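Local structure of FMN-dependent NADH-azoreductase 1 (Bacillus anthracis, 3U7I) at residues 114-117 with 118-122; 194-197 with 198-202. The protein probably uses FMN and NADH to reduce electrophilic quinones and to cleave the azo bond of aromatic azo compounds, working as a homodimer. All blocks are in the same frame, centred on the assembly; numbering follows the deposited sequence.

Contact 1 of 2, residues 114-117 with 118-122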
ATOM      1  N   LYS C 114       5.125   0.291   1.525  1.00 15.49           N
ATOM      2  CA  LYS C 114       5.088   0.331   0.062  1.00 14.29           C
ATOM      3  C   LYS C 114       6.342   1.015  -0.490  1.00 15.47           C
ATOM      4  O   LYS C 114       6.964   0.495  -1.415  1.00 15.85           O
ATOM      5  CB  LYS C 114       3.823   1.027  -0.457  1.00 12.34           C
ATOM      6  CG  LYS C 114       3.710   1.030  -1.987  1.00 11.98           C
ATOM      7  CD  LYS C 114       4.030  -0.353  -2.573  1.00 13.73           C
ATOM      8  CE  LYS C 114       3.614  -0.498  -4.054  1.00 13.03           C
ATOM      9  NZ  LYS C 114       4.178   0.538  -4.962  1.00 12.57           N
ATOM     10  N   ASP C 115       6.719   2.167   0.073  1.00 16.27           N
ATOM     11  CA  ASP C 115       7.951   2.843  -0.336  1.00 13.65           C
ATOM     12  C   ASP C 115       9.151   1.914  -0.168  1.00 14.69           C
ATOM     13  O   ASP C 115      10.058   1.896  -1.009  1.00 17.19           O
ATOM     14  CB  ASP C 115       8.206   4.103   0.488  1.00 12.79           C
ATOM     15  CG  ASP C 115       7.262   5.221   0.146  1.00 15.94           C
ATOM     16  OD1 ASP C 115       6.679   5.193  -0.956  1.00 16.71           O
ATOM     17  OD2 ASP C 115       7.123   6.139   0.976  1.00 17.23           O
ATOM     18  N   TYR C 116       9.165   1.159   0.928  1.00 12.89           N
ATOM     19  CA  TYR C 116      10.263   0.224   1.164  1.00 14.50           C
ATOM     20  C   TYR C 116      10.271  -0.868   0.092  1.00 15.21           C
ATOM     21  O   TYR C 116      11.332  -1.226  -0.427  1.00 15.42           O
ATOM     22  CB  TYR C 116      10.190  -0.385   2.572  1.00 12.48           C
ATOM     23  CG  TYR C 116      11.370  -1.274   2.908  1.00 13.68           C
ATOM     24  CD1 TYR C 116      12.589  -0.730   3.309  1.00 13.43           C
ATOM     25  CD2 TYR C 116      11.267  -2.657   2.815  1.00 12.27           C
ATOM     26  CE1 TYR C 116      13.681  -1.557   3.618  1.00 15.12           C
ATOM     27  CE2 TYR C 116      12.352  -3.490   3.113  1.00 12.20           C
ATOM     28  CZ  TYR C 116      13.544  -2.940   3.515  1.00 14.43           C
ATOM     29  OH  TYR C 116      14.605  -3.779   3.811  1.00 15.69           O
HETATM   30  N   MSE C 117       9.095  -1.390  -0.250  1.00 16.04           N
HETATM   31  CA  MSE C 117       9.016  -2.387  -1.314  1.00 16.68           C
HETATM   32  C   MSE C 117       9.575  -1.790  -2.599  1.00 15.11           C
HETATM   33  O   MSE C 117      10.232  -2.481  -3.371  1.00 15.37           O
HETATM   34  CB  MSE C 117       7.577  -2.880  -1.543  1.00 18.52           C
HETATM   35  CG  MSE C 117       6.916  -3.558  -0.331  1.00 17.27           C
HETATM   36 SE   MSE C 117       7.916  -5.082   0.335  0.63 23.17          SE
HETATM   37  CE  MSE C 117       7.946  -6.140  -1.317  1.00 14.56           C
ATOM     38  N   ASP C 118       9.323  -0.502  -2.815  1.00 14.31           N
ATOM     39  CA  ASP C 118       9.785   0.177  -4.032  1.00 15.86           C
ATOM     40  C   ASP C 118      11.321   0.331  -4.082  1.00 16.75           C
ATOM     41  O   ASP C 118      11.905   0.528  -5.158  1.00 17.87           O
ATOM     42  CB  ASP C 118       9.089   1.540  -4.215  1.00 14.85           C
ATOM     43  CG  ASP C 118       7.603   1.413  -4.516  1.00 16.67           C
ATOM     44  OD1 ASP C 118       7.156   0.322  -4.962  1.00 15.63           O
ATOM     45  OD2 ASP C 118       6.871   2.412  -4.299  1.00 16.52           O
ATOM     46  N   ASN C 119      11.961   0.244  -2.916  1.00 15.48           N
ATOM     47  CA  ASN C 119      13.424   0.299  -2.797  1.00 16.47           C
ATOM     48  C   ASN C 119      14.103  -1.059  -3.013  1.00 17.57           C
ATOM     49  O   ASN C 119      15.232  -1.127  -3.503  1.00 16.88           O
ATOM     50  CB  ASN C 119      13.825   0.833  -1.420  1.00 14.48           C
ATOM     51  CG  ASN C 119      13.770   2.349  -1.335  1.00 17.67           C
ATOM     52  OD1 ASN C 119      14.798   3.017  -1.435  1.00 17.64           O
ATOM     53  ND2 ASN C 119      12.569   2.898  -1.136  1.00 16.26           N
ATOM     54  N   ILE C 120      13.409  -2.139  -2.644  1.00 17.09           N
ATOM     55  CA  ILE C 120      14.015  -3.472  -2.651  1.00 14.85           C
ATOM     56  C   ILE C 120      13.585  -4.377  -3.816  1.00 16.66           C
ATOM     57  O   ILE C 120      14.245  -5.381  -4.094  1.00 17.52           O
ATOM     58  CB  ILE C 120      13.771  -4.205  -1.315  1.00 14.67           C
ATOM     59  CG1 ILE C 120      12.284  -4.526  -1.156  1.00 17.13           C
ATOM     60  CG2 ILE C 120      14.307  -3.369  -0.138  1.00 14.74           C
ATOM     61  CD1 ILE C 120      12.002  -5.559  -0.111  1.00 22.34           C
HETATM   62  N   MSE C 121      12.486  -4.046  -4.494  1.00 14.50           N
HETATM   63  CA  MSE C 121      12.116  -4.809  -5.696  1.00 18.02           C
HETATM   64  C   MSE C 121      12.719  -4.159  -6.933  1.00 19.89           C
HETATM   65  O   MSE C 121      12.108  -3.268  -7.542  1.00 21.92           O
HETATM   66  CB  MSE C 121      10.601  -4.957  -5.838  1.00 18.28           C
HETATM   67  CG  MSE C 121       9.992  -5.886  -4.804  1.00 17.51           C
HETATM   68 SE   MSE C 121       8.097  -6.024  -5.027  0.60 24.66          SE
HETATM   69  CE  MSE C 121       8.072  -6.860  -6.793  1.00 18.11           C
ATOM     70  N   ILE C 122      13.926  -4.613  -7.284  1.00 19.31           N
ATOM     71  CA  ILE C 122      14.751  -3.985  -8.314  1.00 21.40           C
ATOM     72  C   ILE C 122      15.225  -5.038  -9.313  1.00 22.66           C
ATOM     73  O   ILE C 122      15.762  -6.074  -8.912  1.00 20.73           O
ATOM     74  CB  ILE C 122      15.983  -3.280  -7.678  1.00 17.44           C
ATOM     75  CG1 ILE C 122      15.535  -2.227  -6.658  1.00 19.09           C
ATOM     76  CG2 ILE C 122      16.878  -2.644  -8.731  1.00 19.45           C
ATOM     77  CD1 ILE C 122      14.769  -1.092  -7.257  1.00 20.74           C
TER
HETATM   78  O   HOH W   1       4.485   3.438  -4.587  1.00 16.63           O
HETATM   79  O   HOH W   2       7.213   4.998  -3.489  1.00 17.95           O

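Contact 2 of 2, residues 194-197 with 198-202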
ATOM      1  N   ASP C 194      -9.475  -9.384  25.035  1.00 43.84           N
ATOM      2  CA  ASP C 194      -8.766  -8.912  26.227  1.00 45.78           C
ATOM      3  C   ASP C 194      -7.300  -8.615  25.918  1.00 43.91           C
ATOM      4  O   ASP C 194      -6.595  -9.475  25.389  1.00 46.36           O
ATOM      5  CB  ASP C 194      -8.872  -9.957  27.343  1.00 49.10           C
ATOM      6  CG  ASP C 194      -8.003  -9.629  28.539  1.00 51.45           C
ATOM      7  OD1 ASP C 194      -8.058  -8.484  29.039  1.00 50.40           O
ATOM      8  OD2 ASP C 194      -7.260 -10.528  28.978  1.00 55.25           O
ATOM      9  N   PRO C 195      -6.835  -7.394  26.251  1.00 44.60           N
ATOM     10  CA  PRO C 195      -5.473  -6.931  25.950  1.00 43.44           C
ATOM     11  C   PRO C 195      -4.389  -7.885  26.449  1.00 42.13           C
ATOM     12  O   PRO C 195      -3.372  -8.071  25.783  1.00 38.97           O
ATOM     13  CB  PRO C 195      -5.388  -5.594  26.698  1.00 43.34           C
ATOM     14  CG  PRO C 195      -6.781  -5.114  26.760  1.00 42.88           C
ATOM     15  CD  PRO C 195      -7.620  -6.355  26.939  1.00 44.56           C
ATOM     16  N   THR C 196      -4.607  -8.478  27.617  1.00 43.00           N
ATOM     17  CA  THR C 196      -3.657  -9.440  28.159  1.00 40.25           C
ATOM     18  C   THR C 196      -3.747 -10.771  27.411  1.00 38.53           C
ATOM     19  O   THR C 196      -2.753 -11.492  27.300  1.00 38.70           O
ATOM     20  CB  THR C 196      -3.873  -9.655  29.669  1.00 42.24           C
ATOM     21  OG1 THR C 196      -3.827  -8.389  30.338  1.00 44.81           O
ATOM     22  CG2 THR C 196      -2.799 -10.557  30.235  1.00 40.48           C
ATOM     23  N   GLU C 197      -4.935 -11.084  26.892  1.00 39.18           N
ATOM     24  CA  GLU C 197      -5.141 -12.280  26.076  1.00 42.63           C
ATOM     25  C   GLU C 197      -4.420 -12.142  24.737  1.00 40.92           C
ATOM     26  O   GLU C 197      -3.743 -13.070  24.288  1.00 40.15           O
ATOM     27  CB  GLU C 197      -6.632 -12.528  25.827  1.00 51.68           C
ATOM     28  CG  GLU C 197      -6.910 -13.695  24.871  1.00 59.61           C
ATOM     29  CD  GLU C 197      -8.261 -13.591  24.155  1.00 67.75           C
ATOM     30  OE1 GLU C 197      -9.250 -13.127  24.775  1.00 71.54           O
ATOM     31  OE2 GLU C 197      -8.331 -13.977  22.964  1.00 68.00           O
ATOM     32  N   VAL C 198      -4.567 -10.983  24.101  1.00 37.36           N
ATOM     33  CA  VAL C 198      -3.876 -10.721  22.839  1.00 35.38           C
ATOM     34  C   VAL C 198      -2.368 -10.847  23.029  1.00 32.06           C
ATOM     35  O   VAL C 198      -1.708 -11.618  22.328  1.00 31.08           O
ATOM     36  CB  VAL C 198      -4.207  -9.318  22.268  1.00 28.71           C
ATOM     37  CG1 VAL C 198      -3.471  -9.082  20.962  1.00 27.88           C
ATOM     38  CG2 VAL C 198      -5.697  -9.166  22.064  1.00 29.96           C
ATOM     39  N   LEU C 199      -1.829 -10.086  23.979  1.00 32.11           N
ATOM     40  CA  LEU C 199      -0.391 -10.056  24.217  1.00 32.72           C
ATOM     41  C   LEU C 199       0.168 -11.440  24.510  1.00 33.76           C
ATOM     42  O   LEU C 199       1.176 -11.837  23.930  1.00 34.21           O
ATOM     43  CB  LEU C 199      -0.047  -9.079  25.346  1.00 35.66           C
ATOM     44  CG  LEU C 199      -0.045  -7.598  24.951  1.00 40.96           C
ATOM     45  CD1 LEU C 199       0.119  -6.714  26.174  1.00 44.22           C
ATOM     46  CD2 LEU C 199       1.053  -7.305  23.934  1.00 39.13           C
ATOM     47  N   GLN C 200      -0.496 -12.177  25.401  1.00 36.06           N
ATOM     48  CA  GLN C 200      -0.011 -13.491  25.831  1.00 33.12           C
ATOM     49  C   GLN C 200      -0.061 -14.551  24.730  1.00 29.59           C
ATOM     50  O   GLN C 200       0.837 -15.391  24.630  1.00 28.45           O
ATOM     51  CB  GLN C 200      -0.756 -13.969  27.082  1.00 35.52           C
ATOM     52  CG  GLN C 200      -0.509 -13.108  28.319  1.00 42.15           C
ATOM     53  CD  GLN C 200       0.969 -13.012  28.691  1.00 48.42           C
ATOM     54  OE1 GLN C 200       1.734 -13.970  28.527  1.00 50.89           O
ATOM     55  NE2 GLN C 200       1.377 -11.845  29.191  1.00 49.09           N
ATOM     56  N   ASN C 201      -1.104 -14.516  23.908  1.00 28.75           N
ATOM     57  CA  ASN C 201      -1.188 -15.438  22.780  1.00 31.40           C
ATOM     58  C   ASN C 201      -0.101 -15.170  21.735  1.00 31.26           C
ATOM     59  O   ASN C 201       0.505 -16.103  21.206  1.00 31.03           O
ATOM     60  CB  ASN C 201      -2.576 -15.394  22.147  1.00 35.93           C
ATOM     61  CG  ASN C 201      -3.607 -16.158  22.957  1.00 42.40           C
ATOM     62  OD1 ASN C 201      -3.326 -17.245  23.470  1.00 44.62           O
ATOM     63  ND2 ASN C 201      -4.806 -15.592  23.082  1.00 41.82           N
ATOM     64  N   ALA C 202       0.142 -13.889  21.462  1.00 30.53           N
ATOM     65  CA  ALA C 202       1.160 -13.458  20.507  1.00 28.02           C
ATOM     66  C   ALA C 202       2.560 -13.738  21.041  1.00 29.89           C
ATOM     67  O   ALA C 202       3.433 -14.190  20.301  1.00 31.28           O
ATOM     68  CB  ALA C 202       1.003 -11.992  20.197  1.00 25.25           C
TER
HETATM   69  O   HOH W   3      -6.239 -14.020  21.641  1.00 33.09           O

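Contact 1 of 2, residues 114-117 with 118-122
Lys114 reaches along one turn of helix to form a salt bridge with Asp118. The lysine chain bends at chi2 (46°) and again at chi4 (55°), which brings the ammonium round to the oxygen edge of the carboxylate, close to its plane. Its NZ lies 3.0 Å from Asp118 OD1, on the syn lone pair, with a weak second bond to OD2. A water accepts from Lys114 NZ and donates to Asp118 OD2. A second water donates to both Asp115 OD1 and Asp118 OD2, and so sits between two carboxylates whose oxygens come within 4.4 Å (Asp115 OD1 to Asp118 OD2). The nearby ammonium would be expected to ease that like-charge approach. All three polar ends also bond the second subunit: Lys114 NZ to His105 O, Asp115 OD1 to Ser111 and Asp118 OD1 to Asn106.

Asn119 turns its amide back on the helix. Its ND2 gives a short bond of 2.7 Å to Asp115 O, with the acceptor in the amide plane but the donor above the carbonyl plane. ND2 also bonds Pro55 O.

The remaining side-chain contacts are apolar. Ile120 lays CG2 over one face of the Tyr116 ring in a CH-pi contact, 4.0 Å from the ring centroid and displaced toward the CZ and CE2 rim. Its CD1 approaches Met117 SE. Met117, a selenomethionine, is bent at chi2 and chi3, and its CE ends 3.7 Å from SE of selenomethionine Met121. Met173 of helix 165-177 touches both.

Met117 O accepts from both Met121 N and Ile120 N. This is consistent with helix 111-120 tightening before Met121 leaves helical geometry, at the dimer interface of a flavodoxin-like fold.

Contact 2 of 2, residues 194-197 with 198-202
Val198 N donates to Asp194 O at 2.8 Å, in the first full turn of helix 195-214. The valine's CG2 sits beside its own backbone N, anti to the carbonyl carbon, which puts it 3.5 Å from Asp194 O. Its side chain faces the protein, against Ala187, Thr190 and Leu193. It lies about 4 Å from the side chain of Val22, a predicted FMN-binding residue.

Leu199 N bonds Pro195 O. The leucine lies alongside the same carbonyl, with CB and CG each 3.5 Å from Pro195 O, and its side chain touches Lys25 of helix 22-37.

The helix begins at an N-cap. Asp194 stands just before the helix, and its OD2 accepts a weak capping bond from Glu197 N. Pro195 follows in the first turn, where its lack of an N-H costs no helical hydrogen bond.

Gln200 N donates to Thr196 O. The two side chains run side by side and point the same way, with Gln200 CG 3.9 Å from Thr196 CG2. The methyl gets there because CG2, not OG1, is anti to the threonine N.

Asn201 N bonds Glu197 O at 3.0 Å. Its side chain crosses that of Glu197, and the amide and carboxylate planes are 76° apart. Asn201 ND2 comes 3.4 Å from Glu197 CG. The polar ends meet through a water, which donates to Glu197 OE2 and accepts from Asn201 ND2.

Overall arrangement
Contact 1 comes first along the chain, in helix 111-120 and the residues just after it. Contact 2 follows in series, at the start of the last helix, 195-214. Their centres are 32 Å apart and their nearest atoms about 22 Å. They lie on opposite sides of the chain's centre, within one flavodoxin-like domain built on a five-stranded parallel sheet. Helix 111-120 follows the central strand 97-103, while helix 195-214 follows the edge strand 181-187. Contact 1 is buried, and one side of it meets the second subunit. Contact 2 is largely at the surface, and no other chain of the assembly touches it. One belongs to the dimer interface, the other to the outer flank near a predicted FMN-binding residue.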